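Local structure of pirin family protein (Acinetobacter baumannii, 6D0P) at residues K5-Y11 against T227-R233; G95-W99 against R164-G168; L156-S161 against L190-H196; V210-V216 against N241-K247. The protein probably acts as a metal-dependent quercetin 2,3-dioxygenase of the pirin family, a bicupin whose manganese site lies in the N-terminal cupin domain. All coordinates share one frame; numbering follows the deposited sequence. Where two conformers were deposited one is given.

Contact 1: residues K5-Y11 against T227-R233; sequences KKFLGAY and TVAILSR
Thr227 opens the strand against Tyr11, its CG2 packing on the methyl group of Ala10, while its hydroxyl turns back to the carbonyl of Glu224. Val228 and Tyr11 form a hydrogen-bonded antiparallel pair, Tyr11 N to Val228 O at 2.9 Å and Val228 N to Tyr11 O at 3.0 Å. Ala229 sits opposite Ala10 and also meets the edge of the Phe7 ring, its CB 3.6 Å from Phe7 CE1. Ile230 faces both Leu8 and Gly9, a classic beta bulge: its O accepts from Leu8 N and its N donates to Gly9 O. On the face that carries Val228 and Tyr11, Ile230 CD1 lies 3.8 Å from Tyr11 CE1. Leu231 brings CD2 to the Phe7 ring edge near the ring plane, the two side chains crossing at about a right angle. Ser232 turns OG between its own N and carbonyl carbon (chi1 62°), where it accepts from Lys6 N at 2.9 Å; OG also bonds to Glu234 O. The bent end of Lys5 brings NZ to Ser232 O, 2.8 Å away on a lone pair. The carbonyls of Ser232, His204 and Gly235 grip this buried ammonium, probably stabilising its charge and fastening the N-terminal segment to the C-terminal cupin.

Contact 2: residues G95-W99 against R164-G168; sequences GDVQW and RVIAG
The Trp99 indole and the Arg164 guanidinium are the two flat groups that bridge these segments. Ile166 CG2 comes to the edge of the indole, near its plane and 4.0 Å from Trp99 CZ3, whereas Ala167 CB approaches the benzo ring obliquely, 3.7 Å from both Trp99 CZ3 and Trp99 CH2. At the guanidinium edge stands the carbonyl of Gly95: Arg164 NH2 donates to Gly95 O over 2.9 Å with an N-H...O angle of 146°. The oxygen lies close to the guanidinium plane, but the donor is tilted 23° from the plane of the carbonyl. A bend at chi3 (-61°) in the otherwise extended arginine side chain turns the group toward this oxygen, and Arg164 NE is engaged in a salt bridge with Asp187. Between the two flat groups, Val97 CG1 meets Ile166 CG2 at 4.2 Å. That methyl of Ile166 is thus shared by Val97 and Trp99, and Ile74 and Val72 of strand 69-75 add to the apolar surroundings. The indole NH is turned elsewhere, to Glu70. Ile166 and Ala167 both pair with Val185 in a classic beta bulge, at the corner where the chain leaves strand 162-165. The contact therefore joins the N-terminal cupin to strand 162-165 through a buried apolar patch with one charged clasp beside it, where the salt bridge to Asp187 probably offsets the arginine's charge and steadies its guanidinium for the Gly95 bond.

Contact 3: residues L156-S161 against L190-H196; sequences LDEHGS and LVKGQKH. With MG (magnesium ion), chain F.
With CG turned between its backbone N and carbonyl carbon (chi1 54°), the Asp157 carboxylate folds back into its own loop and reaches the opposite segment, where Gln194 bends at chi2 (-64°) to lay its amide beside His159. Asp157 OD1 accepts from His159 N and Ser161 N, which arrive from opposite faces of the carboxylate plane; the first bond makes an Asx turn. Asp157 OD2 accepts a hydrogen bond from Ser161 OG, 2.7 Å away, leaving Ser161 OG to accept from Val191 N at 2.8 Å in a nearly straight bond. The carboxylate thus orients the serine that links the two segments. The same OD2 lies 3.1 Å from His196 CE1 at the imidazole edge and also touches Gln194 CG. Leu156 CD1 is placed over one face of the His196 ring and packs on Leu190 CD2 at 3.6 Å. At the outer end, the amide nitrogen Gln194 NE2 approaches His159 ND1 to 3.0 Å at an angle too poor for a hydrogen bond, the amide tilted 31° from the ring. Leu156 O binds magnesium at 2.1 Å, and one of the ion's four modelled waters bonds to His196 ND1, making the histidine a second-shell partner. The arrangement is an Asx-turn loop between strands 153-155 and 162-165, docked on the type II turn Val191-Gln194, with a mostly hydrated magnesium ion held by a backbone carbonyl at its border.

Contact 4: residues V210-V216 against N241-K247; sequences VLEGAVV and NAEEDTK
Lys247 O meets the backbone NH groups of both Leu211 and Glu212, the first at 2.8 Å and the second in a weak bond, which makes a classic beta bulge. Lys247 N returns a bond to Glu212 O. From this pair the extended lysine side chain carries NZ to Glu212 OE1, a 2.8 Å salt bridge in which the ammonium stands above the carboxylate plane; Glu124 is a second anionic partner for the same NZ. The other carboxylate oxygen, Glu212 OE2, accepts a hydrogen bond from a water that also donates to Asp245 O, so solvent joins the segments beside the ion pair. Past Gly213, Ala214 N donates to Thr246 OG1 at 3.1 Å, and that hydroxyl in turn donates to Glu244 O. Thr246 OG1 is placed there by lying anti to the carbonyl carbon (chi1 -61°), while Thr246 CG2 turns to Val210 CG1 and Val215 CG1. Ala214 O accepts from Glu243 N at 2.8 Å and weakly from Glu244 N. Regular pairing resumes at Val215 and Ala242, and Val216 and Asn241 are joined by two bonds of 2.9 Å, Val216 N to Asn241 O and Asn241 N to Val216 O. At the corner the Thr246 hydroxyl thus stands in for a backbone acceptor of Ala214 N, while the two carboxylates around Lys247 NZ probably stabilise its positive charge.

How the contacts relate
From the N terminus, strand 7-12 waits for its partner until contact 1 closes a loop over most of the chain, adding this edge strand to the sheet of the C-terminal cupin. Contacts 2 and 3 are nested within that loop and cross each other: the first joins the N-terminal cupin to strand 162-165, the second ties the loop before that strand to the turn leading into strand 195-199. Contact 4 follows both in series and crosses contact 1. It touches contact 1 through Thr227 O and Val210 N, and contact 3 through Leu190 O and Thr246 N and through Gly193 N and Ala242 O, so contact 4 connects contacts 1 and 3 within the C-terminal cupin.

Contact 1: residues K5-Y11 against T227-R233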
loop_
_atom_site.group_PDB
_atom_site.type_symbol
_atom_site.label_atom_id
_atom_site.label_comp_id
_atom_site.label_asym_id
_atom_site.label_seq_id
_atom_site.Cartn_x
_atom_site.Cartn_y
_atom_site.Cartn_z
ATOM N N LYS A 5 10.448 -6.809 19.338
ATOM C CA LYS A 5 11.102 -6.624 18.048
ATOM C C LYS A 5 12.061 -5.436 18.205
ATOM O O LYS A 5 11.765 -4.463 18.916
ATOM C CB LYS A 5 10.096 -6.385 16.919
ATOM C CG LYS A 5 9.321 -7.615 16.462
ATOM C CD LYS A 5 8.374 -7.335 15.315
ATOM C CE LYS A 5 7.768 -8.576 14.703
ATOM N NZ LYS A 5 8.784 -9.475 14.112
ATOM N N LYS A 6 13.214 -5.524 17.562
ATOM C CA LYS A 6 14.202 -4.465 17.648
ATOM C C LYS A 6 14.043 -3.504 16.459
ATOM O O LYS A 6 13.734 -3.930 15.359
ATOM C CB LYS A 6 15.599 -5.092 17.637
ATOM C CG LYS A 6 15.826 -6.177 18.687
ATOM C CD LYS A 6 17.151 -6.884 18.551
ATOM C CE LYS A 6 17.341 -7.961 19.599
ATOM N NZ LYS A 6 18.577 -8.735 19.349
ATOM N N PHE A 7 14.265 -2.221 16.699
ATOM C CA PHE A 7 14.292 -1.219 15.639
ATOM C C PHE A 7 15.637 -1.335 14.893
ATOM O O PHE A 7 16.696 -1.153 15.507
ATOM C CB PHE A 7 14.144 0.170 16.256
ATOM C CG PHE A 7 14.336 1.310 15.303
ATOM C CD1 PHE A 7 13.326 1.708 14.454
ATOM C CD2 PHE A 7 15.519 2.024 15.295
ATOM C CE1 PHE A 7 13.512 2.771 13.584
ATOM C CE2 PHE A 7 15.698 3.095 14.437
ATOM C CZ PHE A 7 14.707 3.444 13.561
ATOM N N LEU A 8 15.626 -1.605 13.600
ATOM C CA LEU A 8 16.891 -1.779 12.835
ATOM C C LEU A 8 17.305 -0.512 12.082
ATOM O O LEU A 8 18.526 -0.221 11.933
ATOM C CB LEU A 8 16.702 -2.945 11.864
ATOM C CG LEU A 8 16.400 -4.279 12.538
ATOM C CD1 LEU A 8 16.243 -5.397 11.509
ATOM C CD2 LEU A 8 17.492 -4.607 13.543
ATOM N N GLY A 9 16.341 0.248 11.603
ATOM C CA GLY A 9 16.648 1.466 10.861
ATOM C C GLY A 9 15.414 2.103 10.263
ATOM O O GLY A 9 14.317 1.510 10.301
ATOM N N ALA A 10 15.594 3.285 9.671
ATOM C CA ALA A 10 14.473 3.961 9.093
ATOM C C ALA A 10 14.931 4.834 7.930
ATOM O O ALA A 10 16.093 5.311 7.902
ATOM C CB ALA A 10 13.760 4.790 10.141
ATOM N N TYR A 11 13.998 5.089 7.028
ATOM C CA TYR A 11 14.241 5.839 5.799
ATOM C C TYR A 11 13.156 6.917 5.651
ATOM O O TYR A 11 11.961 6.594 5.644
ATOM C CB TYR A 11 14.238 4.873 4.607
ATOM C CG TYR A 11 15.171 3.696 4.771
ATOM C CD1 TYR A 11 14.811 2.599 5.535
ATOM C CD2 TYR A 11 16.436 3.693 4.199
ATOM C CE1 TYR A 11 15.676 1.532 5.729
ATOM C CE2 TYR A 11 17.309 2.627 4.368
ATOM C CZ TYR A 11 16.929 1.546 5.144
ATOM O OH TYR A 11 17.773 0.486 5.315
ATOM N N THR A 227 8.102 8.469 6.655
ATOM C CA THR A 227 9.189 7.576 7.102
ATOM C C THR A 227 8.707 6.122 7.184
ATOM O O THR A 227 7.530 5.854 7.537
ATOM C CB THR A 227 9.705 7.976 8.497
ATOM O OG1 THR A 227 10.287 9.289 8.480
ATOM C CG2 THR A 227 10.770 7.045 9.033
ATOM N N VAL A 228 9.596 5.202 6.833
ATOM C CA VAL A 228 9.369 3.789 7.086
ATOM C C VAL A 228 10.487 3.284 8.009
ATOM O O VAL A 228 11.666 3.542 7.758
ATOM C CB VAL A 228 9.293 2.931 5.808
ATOM C CG1 VAL A 228 10.508 3.079 4.913
ATOM C CG2 VAL A 228 9.090 1.465 6.162
ATOM N N ALA A 229 10.092 2.606 9.069
ATOM C CA ALA A 229 11.000 1.938 9.976
ATOM C C ALA A 229 10.903 0.426 9.731
ATOM O O ALA A 229 9.818 -0.113 9.548
ATOM C CB ALA A 229 10.670 2.258 11.413
ATOM N N ILE A 230 12.050 -0.242 9.792
ATOM C CA ILE A 230 12.141 -1.676 9.667
ATOM C C ILE A 230 12.470 -2.254 11.049
ATOM O O ILE A 230 13.452 -1.836 11.698
ATOM C CB ILE A 230 13.192 -2.022 8.597
ATOM C CG1 ILE A 230 12.747 -1.435 7.251
ATOM C CG2 ILE A 230 13.444 -3.525 8.520
ATOM C CD1 ILE A 230 13.680 -1.687 6.137
ATOM N N LEU A 231 11.615 -3.154 11.526
ATOM C CA LEU A 231 11.842 -3.825 12.813
ATOM C C LEU A 231 12.350 -5.246 12.532
ATOM O O LEU A 231 12.248 -5.753 11.408
ATOM C CB LEU A 231 10.565 -3.872 13.654
ATOM C CG LEU A 231 9.817 -2.563 13.896
ATOM C CD1 LEU A 231 8.761 -2.748 14.967
ATOM C CD2 LEU A 231 10.717 -1.416 14.264
ATOM N N SER A 232 12.936 -5.884 13.531
ATOM C CA SER A 232 13.469 -7.223 13.343
ATOM C C SER A 232 12.341 -8.242 13.112
ATOM O O SER A 232 11.214 -8.122 13.635
ATOM C CB SER A 232 14.353 -7.636 14.499
ATOM O OG SER A 232 13.602 -7.668 15.714
ATOM N N ARG A 233 12.662 -9.251 12.319
ATOM C CA ARG A 233 11.730 -10.366 12.084
ATOM C C ARG A 233 11.585 -11.178 13.372
ATOM O O ARG A 233 10.491 -11.616 13.706
ATOM C CB ARG A 233 12.187 -11.237 10.915
ATOM C CG ARG A 233 11.979 -10.553 9.580
ATOM C CD ARG A 233 12.490 -11.345 8.413
ATOM N NE ARG A 233 12.243 -10.623 7.173
ATOM C CZ ARG A 233 12.678 -11.010 5.995
ATOM N NH1 ARG A 233 13.392 -12.118 5.891
ATOM N NH2 ARG A 233 12.384 -10.297 4.921
#

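Contact 2: residues G95-W99 against R164-G168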
loop_
_atom_site.group_PDB
_atom_site.type_symbol
_atom_site.label_atom_id
_atom_site.label_comp_id
_atom_site.label_asym_id
_atom_site.label_seq_id
_atom_site.Cartn_x
_atom_site.Cartn_y
_atom_site.Cartn_z
ATOM N N GLY A 95 -11.911 6.639 2.208
ATOM C CA GLY A 95 -12.102 5.569 3.197
ATOM C C GLY A 95 -12.200 4.188 2.571
ATOM O O GLY A 95 -12.106 3.177 3.307
ATOM N N ASP A 96 -12.386 4.110 1.254
ATOM C CA ASP A 96 -12.463 2.803 0.570
ATOM C C ASP A 96 -11.063 2.284 0.258
ATOM O O ASP A 96 -10.056 3.037 0.317
ATOM C CB ASP A 96 -13.207 2.873 -0.772
ATOM C CG ASP A 96 -14.686 3.225 -0.707
ATOM O OD1 ASP A 96 -15.231 3.298 0.428
ATOM O OD2 ASP A 96 -15.292 3.405 -1.821
ATOM N N VAL A 97 -11.003 0.994 -0.077
ATOM C CA VAL A 97 -9.767 0.374 -0.512
ATOM C C VAL A 97 -10.038 -0.503 -1.750
ATOM O O VAL A 97 -11.121 -1.121 -1.866
ATOM C CB VAL A 97 -9.161 -0.482 0.620
ATOM C CG1 VAL A 97 -7.977 -1.296 0.130
ATOM C CG2 VAL A 97 -8.794 0.363 1.827
ATOM N N GLN A 98 -9.092 -0.516 -2.693
ATOM C CA GLN A 98 -9.102 -1.477 -3.799
ATOM C C GLN A 98 -7.858 -2.363 -3.652
ATOM O O GLN A 98 -6.722 -1.851 -3.656
ATOM C CB GLN A 98 -9.122 -0.790 -5.167
ATOM C CG GLN A 98 -8.911 -1.744 -6.343
ATOM C CD GLN A 98 -9.864 -2.918 -6.417
ATOM O OE1 GLN A 98 -9.431 -4.074 -6.427
ATOM N NE2 GLN A 98 -11.166 -2.646 -6.538
ATOM N N TRP A 99 -8.082 -3.650 -3.405
ATOM C CA TRP A 99 -7.021 -4.647 -3.317
ATOM C C TRP A 99 -7.050 -5.431 -4.628
ATOM O O TRP A 99 -7.828 -6.373 -4.768
ATOM C CB TRP A 99 -7.227 -5.545 -2.086
ATOM C CG TRP A 99 -6.026 -6.366 -1.736
ATOM C CD1 TRP A 99 -5.528 -7.424 -2.441
ATOM C CD2 TRP A 99 -5.184 -6.225 -0.577
ATOM N NE1 TRP A 99 -4.415 -7.930 -1.812
ATOM C CE2 TRP A 99 -4.192 -7.226 -0.664
ATOM C CE3 TRP A 99 -5.166 -5.354 0.518
ATOM C CZ2 TRP A 99 -3.186 -7.369 0.287
ATOM C CZ3 TRP A 99 -4.174 -5.501 1.460
ATOM C CH2 TRP A 99 -3.193 -6.485 1.340
ATOM N N ARG A 164 -7.511 0.318 11.480
ATOM C CA ARG A 164 -8.373 -0.379 10.527
ATOM C C ARG A 164 -7.642 -1.630 10.049
ATOM O O ARG A 164 -6.434 -1.555 9.692
ATOM C CB ARG A 164 -8.675 0.493 9.307
ATOM C CG ARG A 164 -9.334 1.826 9.633
ATOM C CD ARG A 164 -10.016 2.384 8.393
ATOM N NE ARG A 164 -9.043 2.608 7.338
ATOM C CZ ARG A 164 -9.356 2.979 6.101
ATOM N NH1 ARG A 164 -8.399 3.228 5.227
ATOM N NH2 ARG A 164 -10.620 3.128 5.766
ATOM N N VAL A 165 -8.347 -2.754 10.031
ATOM C CA VAL A 165 -7.749 -4.007 9.613
ATOM C C VAL A 165 -8.054 -4.208 8.130
ATOM O O VAL A 165 -9.080 -4.771 7.747
ATOM C CB VAL A 165 -8.242 -5.180 10.479
ATOM C CG1 VAL A 165 -7.431 -6.436 10.216
ATOM C CG2 VAL A 165 -8.201 -4.837 11.963
ATOM N N ILE A 166 -7.167 -3.719 7.293
ATOM C CA ILE A 166 -7.383 -3.811 5.857
ATOM C C ILE A 166 -7.162 -5.272 5.409
ATOM O O ILE A 166 -7.950 -5.811 4.642
ATOM C CB ILE A 166 -6.513 -2.783 5.119
ATOM C CG1 ILE A 166 -6.982 -1.360 5.444
ATOM C CG2 ILE A 166 -6.519 -3.034 3.620
ATOM C CD1 ILE A 166 -6.038 -0.295 4.970
ATOM N N ALA A 167 -6.117 -5.893 5.924
ATOM C CA ALA A 167 -5.828 -7.289 5.686
ATOM C C ALA A 167 -5.238 -7.905 6.956
ATOM O O ALA A 167 -4.536 -7.219 7.722
ATOM C CB ALA A 167 -4.863 -7.447 4.527
ATOM N N GLY A 168 -5.437 -9.202 7.116
ATOM C CA GLY A 168 -4.870 -9.929 8.225
ATOM C C GLY A 168 -5.831 -10.040 9.397
ATOM O O GLY A 168 -7.015 -10.351 9.254
#

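Contact 3: residues L156-S161 against L190-H196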
loop_
_atom_site.group_PDB
_atom_site.type_symbol
_atom_site.label_atom_id
_atom_site.label_comp_id
_atom_site.label_asym_id
_atom_site.label_seq_id
_atom_site.Cartn_x
_atom_site.Cartn_y
_atom_site.Cartn_z
ATOM N N LEU A 156 -8.161 2.032 19.793
ATOM C CA LEU A 156 -6.978 1.649 20.567
ATOM C C LEU A 156 -6.965 2.327 21.946
ATOM O O LEU A 156 -6.190 1.926 22.823
ATOM C CB LEU A 156 -5.730 2.052 19.778
ATOM C CG LEU A 156 -5.532 1.331 18.458
ATOM C CD1 LEU A 156 -4.343 1.913 17.720
ATOM C CD2 LEU A 156 -5.373 -0.171 18.700
ATOM N N ASP A 157 -7.718 3.410 22.100
ATOM C CA ASP A 157 -7.810 4.083 23.380
ATOM C C ASP A 157 -9.146 4.830 23.408
ATOM O O ASP A 157 -9.945 4.661 22.490
ATOM C CB ASP A 157 -6.626 5.020 23.621
ATOM C CG ASP A 157 -6.414 6.039 22.515
ATOM O OD1 ASP A 157 -7.435 6.528 21.931
ATOM O OD2 ASP A 157 -5.224 6.342 22.236
ATOM N N GLU A 158 -9.340 5.645 24.433
ATOM C CA GLU A 158 -10.571 6.377 24.602
ATOM C C GLU A 158 -10.382 7.825 24.139
ATOM O O GLU A 158 -11.223 8.683 24.440
ATOM C CB GLU A 158 -11.000 6.312 26.069
ATOM C CG GLU A 158 -11.275 4.894 26.541
ATOM C CD GLU A 158 -11.585 4.752 28.016
ATOM O OE1 GLU A 158 -12.340 5.594 28.537
ATOM O OE2 GLU A 158 -11.108 3.786 28.634
ATOM N N HIS A 159 -9.317 8.091 23.378
ATOM C CA HIS A 159 -9.005 9.453 22.989
ATOM C C HIS A 159 -9.079 9.668 21.481
ATOM O O HIS A 159 -8.766 10.763 21.024
ATOM C CB HIS A 159 -7.625 9.832 23.551
ATOM C CG HIS A 159 -7.622 9.878 25.037
ATOM N ND1 HIS A 159 -7.063 8.873 25.812
ATOM C CD2 HIS A 159 -8.163 10.770 25.891
ATOM C CE1 HIS A 159 -7.230 9.166 27.081
ATOM N NE2 HIS A 159 -7.916 10.315 27.155
ATOM N N GLY A 160 -9.476 8.663 20.710
ATOM C CA GLY A 160 -9.580 8.847 19.276
ATOM C C GLY A 160 -8.585 8.021 18.475
ATOM O O GLY A 160 -8.638 8.050 17.232
ATOM N N SER A 161 -7.658 7.303 19.115
ATOM C CA SER A 161 -6.735 6.446 18.322
ATOM C C SER A 161 -7.510 5.246 17.782
ATOM O O SER A 161 -8.338 4.676 18.497
ATOM C CB SER A 161 -5.554 5.988 19.126
ATOM O OG SER A 161 -4.881 7.092 19.709
ATOM N N LEU A 190 -2.982 7.532 15.594
ATOM C CA LEU A 190 -2.616 7.501 17.007
ATOM C C LEU A 190 -2.640 8.950 17.488
ATOM O O LEU A 190 -1.934 9.803 16.926
ATOM C CB LEU A 190 -1.215 6.924 17.186
ATOM C CG LEU A 190 -0.976 5.551 16.588
ATOM C CD1 LEU A 190 0.454 5.104 16.859
ATOM C CD2 LEU A 190 -1.975 4.539 17.117
ATOM N N VAL A 191 -3.405 9.211 18.533
ATOM C CA VAL A 191 -3.565 10.567 19.042
ATOM C C VAL A 191 -2.399 10.888 19.991
ATOM O O VAL A 191 -1.977 10.070 20.866
ATOM C CB VAL A 191 -4.930 10.740 19.740
ATOM C CG1 VAL A 191 -5.044 12.070 20.469
ATOM C CG2 VAL A 191 -6.070 10.564 18.752
ATOM N N LYS A 192 -1.971 12.171 19.879
ATOM C CA LYS A 192 -0.887 12.677 20.675
ATOM C C LYS A 192 -1.083 12.292 22.145
ATOM O O LYS A 192 -2.195 12.413 22.691
ATOM C CB LYS A 192 -0.846 14.198 20.509
ATOM C CG LYS A 192 0.207 14.918 21.333
ATOM C CD LYS A 192 0.214 16.410 21.083
ATOM C CE LYS A 192 1.271 17.127 21.885
ATOM N NZ LYS A 192 1.133 18.596 21.753
ATOM N N GLY A 193 0.002 11.818 22.738
ATOM C CA GLY A 193 0.061 11.476 24.164
ATOM C C GLY A 193 -0.413 10.061 24.469
ATOM O O GLY A 193 -0.461 9.686 25.628
ATOM N N GLN A 194 -0.755 9.254 23.467
ATOM C CA GLN A 194 -1.214 7.888 23.760
ATOM C C GLN A 194 -0.188 6.860 23.275
ATOM O O GLN A 194 0.381 7.025 22.158
ATOM C CB GLN A 194 -2.566 7.631 23.098
ATOM C CG GLN A 194 -3.645 8.578 23.595
ATOM C CD GLN A 194 -3.931 8.394 25.069
ATOM O OE1 GLN A 194 -4.031 7.272 25.576
ATOM N NE2 GLN A 194 -4.104 9.502 25.766
ATOM N N LYS A 195 -0.034 5.801 24.093
ATOM C CA LYS A 195 0.885 4.700 23.871
ATOM C C LYS A 195 0.124 3.392 23.608
ATOM O O LYS A 195 -0.910 3.142 24.242
ATOM C CB LYS A 195 1.781 4.472 25.088
ATOM C CG LYS A 195 2.786 3.346 24.886
ATOM C CD LYS A 195 3.847 3.236 25.949
ATOM C CE LYS A 195 4.808 2.101 25.665
ATOM N NZ LYS A 195 5.860 2.011 26.701
ATOM N N HIS A 196 0.687 2.544 22.741
ATOM C CA HIS A 196 0.055 1.298 22.325
ATOM C C HIS A 196 1.090 0.207 22.058
ATOM O O HIS A 196 2.121 0.464 21.454
ATOM C CB HIS A 196 -0.755 1.539 21.056
ATOM C CG HIS A 196 -1.569 2.775 21.148
ATOM N ND1 HIS A 196 -2.819 2.788 21.745
ATOM C CD2 HIS A 196 -1.303 4.046 20.762
ATOM C CE1 HIS A 196 -3.296 4.014 21.719
ATOM N NE2 HIS A 196 -2.390 4.807 21.089
HETATM MG MG MG F . -5.685 0.453 24.287
HETATM O O HOH W 1 -3.589 0.968 23.624
HETATM O O HOH W 2 -7.678 0.165 24.733
HETATM O O HOH W 3 -5.861 -1.035 22.771
HETATM O O HOH W 4 -4.901 -1.049 25.548
#

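Contact 4: residues V210-V216 against N241-K247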
loop_
_atom_site.group_PDB
_atom_site.type_symbol
_atom_site.label_atom_id
_atom_site.label_comp_id
_atom_site.label_asym_id
_atom_site.label_seq_id
_atom_site.Cartn_x
_atom_site.Cartn_y
_atom_site.Cartn_z
ATOM N N VAL A 210 5.092 5.868 8.918
ATOM C CA VAL A 210 4.551 7.072 9.466
ATOM C C VAL A 210 4.294 8.016 8.294
ATOM O O VAL A 210 5.219 8.501 7.680
ATOM C CB VAL A 210 5.488 7.694 10.519
ATOM C CG1 VAL A 210 4.911 8.983 11.096
ATOM C CG2 VAL A 210 5.792 6.696 11.615
ATOM N N LEU A 211 3.027 8.249 7.977
ATOM C CA LEU A 211 2.684 9.127 6.880
ATOM C C LEU A 211 2.811 10.590 7.297
ATOM O O LEU A 211 3.369 11.417 6.548
ATOM C CB LEU A 211 1.256 8.830 6.416
ATOM C CG LEU A 211 1.002 7.414 5.919
ATOM C CD1 LEU A 211 -0.479 7.227 5.619
ATOM C CD2 LEU A 211 1.844 7.082 4.699
ATOM N N GLU A 212 2.331 10.894 8.494
ATOM C CA GLU A 212 2.312 12.245 9.016
ATOM C C GLU A 212 2.308 12.155 10.540
ATOM O O GLU A 212 1.674 11.271 11.086
ATOM C CB GLU A 212 1.048 12.950 8.509
ATOM C CG GLU A 212 0.962 14.423 8.820
ATOM C CD GLU A 212 -0.410 14.991 8.461
ATOM O OE1 GLU A 212 -0.793 14.964 7.229
ATOM O OE2 GLU A 212 -1.123 15.418 9.396
ATOM N N GLY A 213 3.043 13.044 11.196
ATOM C CA GLY A 213 3.073 13.085 12.650
ATOM C C GLY A 213 4.432 12.724 13.206
ATOM O O GLY A 213 5.474 12.966 12.565
ATOM N N ALA A 214 4.413 12.124 14.399
ATOM C CA ALA A 214 5.641 11.803 15.133
ATOM C C ALA A 214 5.313 10.772 16.206
ATOM O O ALA A 214 4.449 11.029 17.070
ATOM C CB ALA A 214 6.197 13.043 15.774
ATOM N N VAL A 215 5.988 9.624 16.147
ATOM C CA VAL A 215 5.725 8.537 17.071
ATOM C C VAL A 215 7.046 7.855 17.459
ATOM O O VAL A 215 7.954 7.692 16.617
ATOM C CB VAL A 215 4.727 7.547 16.448
ATOM C CG1 VAL A 215 5.166 7.112 15.058
ATOM C CG2 VAL A 215 4.476 6.345 17.340
ATOM N N VAL A 216 7.131 7.455 18.735
ATOM C CA VAL A 216 8.310 6.824 19.297
ATOM C C VAL A 216 8.065 5.316 19.319
ATOM O O VAL A 216 7.047 4.860 19.851
ATOM C CB VAL A 216 8.622 7.355 20.710
ATOM C CG1 VAL A 216 9.814 6.639 21.327
ATOM C CG2 VAL A 216 8.847 8.856 20.708
ATOM N N ASN A 241 4.243 5.220 20.665
ATOM C CA ASN A 241 3.818 6.275 21.590
ATOM C C ASN A 241 3.801 7.579 20.804
ATOM O O ASN A 241 4.859 8.054 20.405
ATOM C CB ASN A 241 4.764 6.350 22.793
ATOM C CG ASN A 241 4.173 7.075 23.986
ATOM O OD1 ASN A 241 3.101 7.673 23.895
ATOM N ND2 ASN A 241 4.860 7.005 25.117
ATOM N N ALA A 242 2.622 8.137 20.548
ATOM C CA ALA A 242 2.520 9.340 19.707
ATOM C C ALA A 242 2.930 10.629 20.447
ATOM O O ALA A 242 2.419 10.941 21.515
ATOM C CB ALA A 242 1.116 9.454 19.176
ATOM N N GLU A 243 3.778 11.426 19.800
ATOM C CA GLU A 243 4.207 12.739 20.313
ATOM C C GLU A 243 3.345 13.839 19.664
ATOM O O GLU A 243 3.299 14.987 20.130
ATOM C CB GLU A 243 5.691 12.956 20.031
ATOM C CG GLU A 243 6.590 11.921 20.688
ATOM C CD GLU A 243 6.945 12.213 22.138
ATOM O OE1 GLU A 243 6.173 12.936 22.801
ATOM O OE2 GLU A 243 7.987 11.710 22.608
ATOM N N GLU A 244 2.686 13.450 18.573
ATOM C CA GLU A 244 1.782 14.299 17.786
ATOM C C GLU A 244 0.706 13.395 17.174
ATOM O O GLU A 244 0.935 12.202 17.033
ATOM C CB GLU A 244 2.485 14.950 16.585
ATOM C CG GLU A 244 3.634 15.892 16.910
ATOM C CD GLU A 244 4.371 16.336 15.657
ATOM O OE1 GLU A 244 3.799 16.172 14.549
ATOM O OE2 GLU A 244 5.517 16.833 15.778
ATOM N N ASP A 245 -0.435 13.941 16.773
ATOM C CA ASP A 245 -1.433 13.115 16.064
ATOM C C ASP A 245 -0.726 12.496 14.852
ATOM O O ASP A 245 -0.094 13.239 14.068
ATOM C CB ASP A 245 -2.618 13.947 15.570
ATOM C CG ASP A 245 -3.597 14.349 16.660
ATOM O OD1 ASP A 245 -3.335 14.048 17.847
ATOM O OD2 ASP A 245 -4.618 14.958 16.305
ATOM N N THR A 246 -0.809 11.174 14.699
ATOM C CA THR A 246 -0.018 10.477 13.689
ATOM C C THR A 246 -0.888 9.566 12.812
ATOM O O THR A 246 -1.664 8.785 13.334
ATOM C CB THR A 246 1.064 9.642 14.396
ATOM O OG1 THR A 246 1.918 10.506 15.153
ATOM C CG2 THR A 246 1.879 8.802 13.443
ATOM N N LYS A 247 -0.735 9.675 11.495
ATOM C CA LYS A 247 -1.328 8.773 10.551
ATOM C C LYS A 247 -0.269 7.711 10.227
ATOM O O LYS A 247 0.873 8.064 9.834
ATOM C CB LYS A 247 -1.735 9.443 9.230
ATOM C CG LYS A 247 -2.714 10.607 9.304
ATOM C CD LYS A 247 -2.693 11.413 7.992
ATOM C CE LYS A 247 -3.354 12.779 8.033
ATOM N NZ LYS A 247 -3.156 13.510 6.746
HETATM O O HOH W 5 -1.458 13.159 11.417
#